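Local coordinates for protein bazooka, isoform C,LD29223p (Drosophila melanogaster, PDB 5OAK) that binds, through the first PDZ domain held in this construct, the C-terminal PDZ-binding motif of the polarity protein Par6, and probably also phosphatidylinositol and phosphatidic acid, at residues G47-R50 with R51-I55; I55-N59 with G60-I64; L66-S69 with Q70-Q74. All coordinates share one frame; numbering follows the deposited sequence.

Contact 1. Residues G47-R50 with R51-I55; sequences GRLR and RDDRI
Arg50 and Asp53 grip each other twice, as the two ends of a type II beta turn that delivers the chain into strand 54-58 of the PDZ domain. Asp53 N donates to Arg50 O over 3.0 Å, the bond that closes the turn. In return, Arg50 N donates to Asp53 OD2 at 2.8 Å. This second bond is nearly straight, yet the N-H arrives from above the carboxylate plane. The carboxylate comes back over the Arg50 peptide because Asp53 CG lies anti to its own carbonyl carbon (chi1 -75°), and the Asp53 CG to Arg50 O distance is only 3.0 Å. Asp52 fills the third place of the turn with a positive phi of 73°.

The carboxylate also meets an apolar neighbour: Leu49 CD2 packs at 3.4 Å from Asp53 OD2, the two side chains crossing obliquely. The other oxygen, OD1, makes a salt bridge with Arg90, whose NH1 also binds Arg48 O, so one guanidinium fastens the turn to the loop leading into it. With a backbone N-H and this positive group close by, the buried Asp53 is likely to stay ionised. Replacing Asp53 by an alanine would probably leave the N-H of Arg50 and the guanidinium of Arg90 without their carboxylate mate, with only the backbone bond of the turn linking residues 50 and 53.

Further out, Arg48 ends the preceding helix in a Schellman motif, its positive phi turning the chain toward the bend. Arg51 points away, and its NH1 binds Gln36 O. On the inner side Leu49 and Ile55 both pack on Leu21 and Val88, and Leu49 CD2 comes to 4.5 Å from Ile55 CG1.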
loop_
_atom_site.group_PDB
_atom_site.type_symbol
_atom_site.label_atom_id
_atom_site.label_comp_id
_atom_site.label_asym_id
_atom_site.label_seq_id
_atom_site.Cartn_x
_atom_site.Cartn_y
_atom_site.Cartn_z
ATOM N N GLY A 47 -0.235 10.789 -5.182
ATOM C CA GLY A 47 0.208 10.753 -3.797
ATOM C C GLY A 47 1.681 10.439 -3.625
ATOM O O GLY A 47 2.156 10.347 -2.482
ATOM N N ARG A 48 2.398 10.323 -4.738
ATOM C CA ARG A 48 3.863 10.170 -4.784
ATOM C C ARG A 48 4.355 8.769 -4.448
ATOM O O ARG A 48 5.506 8.585 -4.106
ATOM C CB ARG A 48 4.578 11.208 -3.893
ATOM C CG ARG A 48 4.099 12.643 -4.167
ATOM C CD ARG A 48 5.075 13.683 -3.541
ATOM N NE ARG A 48 6.478 13.249 -3.650
ATOM C CZ ARG A 48 7.329 13.618 -4.602
ATOM N NH1 ARG A 48 8.559 13.133 -4.587
ATOM N NH2 ARG A 48 6.961 14.475 -5.554
ATOM N N LEU A 49 3.487 7.779 -4.595
ATOM C CA LEU A 49 3.912 6.381 -4.544
ATOM C C LEU A 49 4.763 6.070 -5.780
ATOM O O LEU A 49 4.458 6.532 -6.901
ATOM C CB LEU A 49 2.695 5.447 -4.515
ATOM C CG LEU A 49 2.111 5.113 -3.163
ATOM C CD1 LEU A 49 0.916 4.232 -3.400
ATOM C CD2 LEU A 49 3.060 4.338 -2.238
ATOM N N ARG A 50 5.807 5.275 -5.600
ATOM C CA ARG A 50 6.719 4.887 -6.682
ATOM C C ARG A 50 7.063 3.414 -6.633
ATOM O O ARG A 50 7.057 2.799 -5.560
ATOM C CB ARG A 50 7.995 5.695 -6.609
ATOM C CG ARG A 50 7.728 7.158 -6.853
ATOM C CD ARG A 50 8.929 7.868 -7.306
ATOM N NE ARG A 50 9.806 8.123 -6.186
ATOM C CZ ARG A 50 9.726 9.185 -5.392
ATOM N NH1 ARG A 50 8.777 10.100 -5.580
ATOM N NH2 ARG A 50 10.613 9.327 -4.414
ATOM N N ARG A 51 7.365 2.854 -7.805
ATOM C CA ARG A 51 7.894 1.503 -7.895
ATOM C C ARG A 51 9.062 1.312 -6.902
ATOM O O ARG A 51 9.904 2.211 -6.731
ATOM C CB ARG A 51 8.336 1.205 -9.323
ATOM C CG ARG A 51 8.968 -0.174 -9.475
ATOM C CD ARG A 51 9.264 -0.527 -10.930
ATOM N NE ARG A 51 10.137 -1.703 -11.027
ATOM C CZ ARG A 51 9.750 -2.986 -10.942
ATOM N NH1 ARG A 51 8.464 -3.318 -10.748
ATOM N NH2 ARG A 51 10.667 -3.948 -11.064
ATOM N N ASP A 52 9.091 0.141 -6.268
ATOM C CA ASP A 52 10.093 -0.242 -5.256
ATOM C C ASP A 52 9.936 0.460 -3.881
ATOM O O ASP A 52 10.713 0.168 -2.969
ATOM C CB ASP A 52 11.531 -0.056 -5.795
ATOM C CG ASP A 52 11.851 -0.997 -6.949
ATOM O OD1 ASP A 52 11.408 -2.162 -6.915
ATOM O OD2 ASP A 52 12.543 -0.556 -7.899
ATOM N N ASP A 53 8.899 1.285 -3.691
ATOM C CA ASP A 53 8.528 1.684 -2.335
ATOM C C ASP A 53 8.174 0.429 -1.535
ATOM O O ASP A 53 7.513 -0.467 -2.061
ATOM C CB ASP A 53 7.271 2.535 -2.322
ATOM C CG ASP A 53 7.470 3.961 -2.785
ATOM O OD1 ASP A 53 8.631 4.451 -2.943
ATOM O OD2 ASP A 53 6.402 4.621 -2.915
ATOM N N ARG A 54 8.545 0.398 -0.266
ATOM C CA ARG A 54 8.062 -0.622 0.646
ATOM C C ARG A 54 7.067 0.025 1.598
ATOM O O ARG A 54 7.421 0.903 2.373
ATOM C CB ARG A 54 9.207 -1.256 1.433
ATOM C CG ARG A 54 8.758 -2.388 2.340
ATOM C CD ARG A 54 9.877 -3.378 2.613
ATOM N NE ARG A 54 10.840 -2.841 3.560
ATOM C CZ ARG A 54 10.912 -3.189 4.839
ATOM N NH1 ARG A 54 11.826 -2.635 5.617
ATOM N NH2 ARG A 54 10.078 -4.084 5.340
ATOM N N ILE A 55 5.817 -0.406 1.522
ATOM C CA ILE A 55 4.754 0.169 2.350
ATOM C C ILE A 55 4.803 -0.524 3.708
ATOM O O ILE A 55 4.675 -1.750 3.777
ATOM C CB ILE A 55 3.379 -0.046 1.718
ATOM C CG1 ILE A 55 3.290 0.737 0.394
ATOM C CG2 ILE A 55 2.301 0.389 2.713
ATOM C CD1 ILE A 55 2.050 0.272 -0.449
#

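Contact 2. Residues I55-N59 with G60-I64; sequences ILEIN and GIKLI
The carboxylate of Glu57 is the flat group that reaches across this beta hairpin, and in the conformer described its OE1 lies 3.2 Å from Gly60 CA while OE2 faces the aliphatic chain of Lys62, 3.8 Å from CG. CG anti to the backbone N (chi1 -177°) and an extended chain carry the carboxylate across toward the Gly60 side of the hairpin. Its charge is met elsewhere, OE2 forming a salt bridge with Arg87 of strand 83-89. The amide of Asn59 likewise turns out of the hairpin, its OD1 accepting from Arg85 N.

Asn59 and Gly60 occupy the middle of a type I' turn, the Asn-Gly pair classic for tight two-residue hairpins, both with positive phi. Ile58 and Ile61 form the hydrogen-bonded pair beside it. Ile58 N donates to Ile61 O at 3.0 Å, and the returning bond from Ile61 N meets Ile58 O from well above the carbonyl plane. Next comes the non-hydrogen-bonded pair Glu57 and Lys62, where Glu57 CA adds a CA-H...O contact of 3.3 Å to Ile61 O.

On the side of Ile58, Leu63 CD1 touches two isoleucines, 4.0 Å from Ile55 CG2 and 4.1 Å from Ile58 CD1. Ile58 continues this layer onto Leu75 and Ala78 of helix 68-78. At the far end the carbonyl of Leu56 is held twice: Leu63 N donates to Leu56 O at 2.8 Å, and a water that accepts from Ile64 N donates to the same oxygen at 2.7 Å.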
loop_
_atom_site.group_PDB
_atom_site.type_symbol
_atom_site.label_atom_id
_atom_site.label_comp_id
_atom_site.label_asym_id
_atom_site.label_seq_id
_atom_site.Cartn_x
_atom_site.Cartn_y
_atom_site.Cartn_z
ATOM N N ILE A 55 5.817 -0.406 1.522
ATOM C CA ILE A 55 4.754 0.169 2.350
ATOM C C ILE A 55 4.803 -0.524 3.708
ATOM O O ILE A 55 4.675 -1.750 3.777
ATOM C CB ILE A 55 3.379 -0.046 1.718
ATOM C CG1 ILE A 55 3.290 0.737 0.394
ATOM C CG2 ILE A 55 2.301 0.389 2.713
ATOM C CD1 ILE A 55 2.050 0.272 -0.449
ATOM N N LEU A 56 4.960 0.250 4.777
ATOM C CA LEU A 56 5.115 -0.290 6.123
ATOM C C LEU A 56 3.872 -0.137 6.990
ATOM O O LEU A 56 3.716 -0.843 7.979
ATOM C CB LEU A 56 6.294 0.385 6.817
ATOM C CG LEU A 56 7.645 0.232 6.125
ATOM C CD1 LEU A 56 8.731 0.869 6.974
ATOM C CD2 LEU A 56 7.944 -1.235 5.879
ATOM N N GLU A 57 3.005 0.796 6.630
ATOM C CA GLU A 57 1.906 1.157 7.529
ATOM C C GLU A 57 0.801 1.794 6.720
ATOM O O GLU A 57 1.091 2.583 5.784
ATOM C CB GLU A 57 2.423 2.121 8.625
ATOM C CG GLU A 57 1.432 2.549 9.681
ATOM C CD GLU A 57 2.095 3.409 10.762
ATOM O OE1 GLU A 57 1.398 4.092 11.542
ATOM O OE2 GLU A 57 3.338 3.397 10.834
ATOM N N ILE A 58 -0.452 1.476 7.056
ATOM C CA ILE A 58 -1.590 2.072 6.349
ATOM C C ILE A 58 -2.581 2.554 7.376
ATOM O O ILE A 58 -3.036 1.764 8.195
ATOM C CB ILE A 58 -2.279 1.075 5.379
ATOM C CG1 ILE A 58 -1.248 0.581 4.354
ATOM C CG2 ILE A 58 -3.476 1.793 4.650
ATOM C CD1 ILE A 58 -1.784 -0.490 3.469
ATOM N N ASN A 59 -2.884 3.855 7.355
ATOM C CA ASN A 59 -3.844 4.456 8.291
ATOM C C ASN A 59 -3.520 4.057 9.728
ATOM O O ASN A 59 -4.396 3.683 10.529
ATOM C CB ASN A 59 -5.291 4.103 7.919
ATOM C CG ASN A 59 -5.730 4.833 6.687
ATOM O OD1 ASN A 59 -4.976 5.618 6.172
ATOM N ND2 ASN A 59 -6.932 4.596 6.208
ATOM N N GLY A 60 -2.230 4.112 10.042
ATOM C CA GLY A 60 -1.758 3.874 11.399
ATOM C C GLY A 60 -1.580 2.429 11.821
ATOM O O GLY A 60 -1.101 2.168 12.932
ATOM N N ILE A 61 -1.901 1.497 10.926
ATOM C CA ILE A 61 -1.814 0.059 11.219
ATOM C C ILE A 61 -0.482 -0.423 10.618
ATOM O O ILE A 61 -0.298 -0.443 9.384
ATOM C CB ILE A 61 -2.981 -0.748 10.666
ATOM C CG1 ILE A 61 -4.317 -0.207 11.198
ATOM C CG2 ILE A 61 -2.793 -2.247 10.985
ATOM C CD1 ILE A 61 -4.368 -0.113 12.694
ATOM N N LYS A 62 0.461 -0.772 11.482
ATOM C CA LYS A 62 1.758 -1.290 11.039
ATOM C C LYS A 62 1.604 -2.645 10.374
ATOM O O LYS A 62 0.952 -3.567 10.925
ATOM C CB LYS A 62 2.640 -1.370 12.238
ATOM C CG LYS A 62 3.073 0.024 12.596
ATOM C CD LYS A 62 4.034 0.039 13.766
ATOM C CE LYS A 62 4.159 1.468 14.304
ATOM N NZ LYS A 62 5.121 1.522 15.428
ATOM N N LEU A 63 2.204 -2.820 9.209
ATOM C CA LEU A 63 2.031 -4.073 8.490
ATOM C C LEU A 63 3.047 -5.150 8.899
ATOM O O LEU A 63 2.775 -6.355 8.720
ATOM C CB LEU A 63 2.144 -3.858 6.996
ATOM C CG LEU A 63 1.126 -2.846 6.409
ATOM C CD1 LEU A 63 1.259 -2.829 4.873
ATOM C CD2 LEU A 63 -0.309 -3.201 6.821
ATOM N N ILE A 64 4.220 -4.767 9.416
ATOM C CA ILE A 64 5.241 -5.773 9.766
ATOM C C ILE A 64 4.709 -6.644 10.919
ATOM O O ILE A 64 4.113 -6.122 11.867
ATOM C CB ILE A 64 6.562 -5.078 10.142
ATOM C CG1 ILE A 64 7.238 -4.520 8.878
ATOM C CG2 ILE A 64 7.529 -6.019 10.805
ATOM C CD1 ILE A 64 8.452 -3.560 9.230
HETATM O O HOH W 1 5.326 -1.887 9.914
#

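Contact 3. Residues L66-S69 with Q70-Q74; sequences LTES and QVQEQ
A capping box, built by Thr67 and Gln70, starts helix 68-78 of the PDZ domain. Thr67 is the N-cap residue, and its OG1 accepts from Gln70 N at 3.0 Å, occupying an amide that has no helical carbonyl before it. In the reciprocal bond the Gln70 side chain accepts: Thr67 N donates to Gln70 OE1 at 2.9 Å, almost straight, in the carbonyl plane and on a lone pair. Both torsions serve this exchange. Thr67 OG1 stands between its backbone N and carbonyl carbon (chi1 74°), facing into the first turn, while Gln70 has CG anti to its carbonyl carbon and an extended chain that brings the amide back toward Thr67 N. The two side chains cross at about a right angle.

Outside the box, Leu66 just before the cap meets Val71 in the first turn, CB to CG2 at 3.9 Å, which is a hydrophobic staple; Leu66 CD2 also touches Gln70 OE1 at 3.7 Å. Regular helical bonding follows, with Val71 N donating to Thr67 O at 2.9 Å, nearly along the C=O axis. On another side of the helix Glu68 and Gln72 are joined through a water, which donates to Glu68 OE1 and accepts from Gln72 NE2. There the helix packs against a second subunit, Glu68 on its Gly113 and Gln72 on its Val110, residues of the Par6-derived segment fused through an engineered linker, a contact of the construct. Capping box and staple together are a typical N-terminal helix signature, here opening the helix that in PDZ domains walls the peptide groove.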
loop_
_atom_site.group_PDB
_atom_site.type_symbol
_atom_site.label_atom_id
_atom_site.label_comp_id
_atom_site.label_asym_id
_atom_site.label_seq_id
_atom_site.Cartn_x
_atom_site.Cartn_y
_atom_site.Cartn_z
ATOM N N LEU A 66 2.240 -8.778 10.604
ATOM C CA LEU A 66 0.894 -9.263 10.294
ATOM C C LEU A 66 0.965 -10.389 9.268
ATOM O O LEU A 66 1.869 -10.400 8.397
ATOM C CB LEU A 66 -0.002 -8.146 9.748
ATOM C CG LEU A 66 -0.239 -6.992 10.709
ATOM C CD1 LEU A 66 -1.262 -6.019 10.062
ATOM C CD2 LEU A 66 -0.733 -7.457 12.065
ATOM N N THR A 67 0.007 -11.315 9.352
ATOM C CA THR A 67 -0.040 -12.379 8.373
ATOM C C THR A 67 -0.504 -11.803 7.028
ATOM O O THR A 67 -1.061 -10.665 6.934
ATOM C CB THR A 67 -1.002 -13.511 8.782
ATOM O OG1 THR A 67 -2.341 -13.025 8.604
ATOM C CG2 THR A 67 -0.802 -13.994 10.229
ATOM N N GLU A 68 -0.270 -12.577 5.987
ATOM C CA GLU A 68 -0.653 -12.143 4.656
ATOM C C GLU A 68 -2.169 -11.828 4.616
ATOM O O GLU A 68 -2.611 -10.833 4.032
ATOM C CB GLU A 68 -0.257 -13.229 3.625
ATOM C CG GLU A 68 -0.385 -12.726 2.249
ATOM C CD GLU A 68 0.181 -13.642 1.160
ATOM O OE1 GLU A 68 -0.206 -13.457 -0.016
ATOM O OE2 GLU A 68 1.017 -14.505 1.452
ATOM N N SER A 69 -2.952 -12.653 5.285
ATOM C CA SER A 69 -4.401 -12.468 5.338
ATOM C C SER A 69 -4.789 -11.237 6.146
ATOM O O SER A 69 -5.705 -10.516 5.770
ATOM C CB SER A 69 -5.071 -13.709 5.939
ATOM O OG SER A 69 -6.473 -13.526 6.122
ATOM N N GLN A 70 -4.098 -11.003 7.255
ATOM C CA GLN A 70 -4.358 -9.804 8.020
ATOM C C GLN A 70 -4.062 -8.539 7.214
ATOM O O GLN A 70 -4.773 -7.532 7.367
ATOM C CB GLN A 70 -3.494 -9.811 9.282
ATOM C CG GLN A 70 -3.999 -10.729 10.405
ATOM C CD GLN A 70 -3.050 -10.644 11.606
ATOM O OE1 GLN A 70 -1.852 -10.893 11.483
ATOM N NE2 GLN A 70 -3.574 -10.202 12.750
ATOM N N VAL A 71 -3.000 -8.566 6.392
ATOM C CA VAL A 71 -2.655 -7.356 5.615
ATOM C C VAL A 71 -3.775 -7.090 4.602
ATOM O O VAL A 71 -4.199 -5.962 4.429
ATOM C CB VAL A 71 -1.289 -7.510 4.930
ATOM C CG1 VAL A 71 -1.061 -6.418 3.888
ATOM C CG2 VAL A 71 -0.167 -7.516 5.950
ATOM N N GLN A 72 -4.288 -8.151 3.988
ATOM C CA GLN A 72 -5.342 -7.990 2.992
ATOM C C GLN A 72 -6.579 -7.404 3.677
ATOM O O GLN A 72 -7.246 -6.523 3.140
ATOM C CB GLN A 72 -5.671 -9.323 2.322
ATOM C CG GLN A 72 -4.632 -9.691 1.284
ATOM C CD GLN A 72 -4.855 -11.085 0.752
ATOM O OE1 GLN A 72 -5.923 -11.649 0.948
ATOM N NE2 GLN A 72 -3.844 -11.660 0.108
ATOM N N GLU A 73 -6.884 -7.908 4.868
ATOM C CA GLU A 73 -8.029 -7.400 5.624
ATOM C C GLU A 73 -7.845 -5.944 6.000
ATOM O O GLU A 73 -8.790 -5.164 5.946
ATOM C CB GLU A 73 -8.276 -8.223 6.892
ATOM C CG GLU A 73 -9.505 -7.753 7.706
ATOM C CD GLU A 73 -10.788 -7.568 6.877
ATOM O OE1 GLU A 73 -11.068 -8.399 5.986
ATOM O OE2 GLU A 73 -11.532 -6.588 7.125
ATOM N N GLN A 74 -6.651 -5.547 6.423
ATOM C CA GLN A 74 -6.483 -4.156 6.768
ATOM C C GLN A 74 -6.548 -3.261 5.524
ATOM O O GLN A 74 -7.029 -2.144 5.616
ATOM C CB GLN A 74 -5.188 -4.000 7.569
ATOM C CG GLN A 74 -5.309 -4.759 8.903
ATOM C CD GLN A 74 -6.591 -4.369 9.696
ATOM O OE1 GLN A 74 -7.360 -5.220 10.129
ATOM N NE2 GLN A 74 -6.805 -3.094 9.856
HETATM O O HOH W 2 -1.237 -10.906 -0.398
#

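How the contacts relate
The contacts follow one another along the chain. Contact 1 bends it into strand 54-58, contact 2 folds that strand back as a hairpin, and contact 3 starts the helix beyond. Contacts 1 and 2 share Ile55, their centres about 13 Å apart, and also meet where Arg54 NH2 lies 4.2 Å from Ile64 CD1. Contacts 2 and 3, about 11 Å between centres, pack directly: Ile61 CG2 is 4.2 Å from Leu66 CD1. Contacts 1 and 3 do not touch, their centres about 19 Å apart on opposite sides of the chain's centre. The helix opened by contact 3 lines the peptide groove in PDZ domains; the hairpin lies between it and the turn of contact 1.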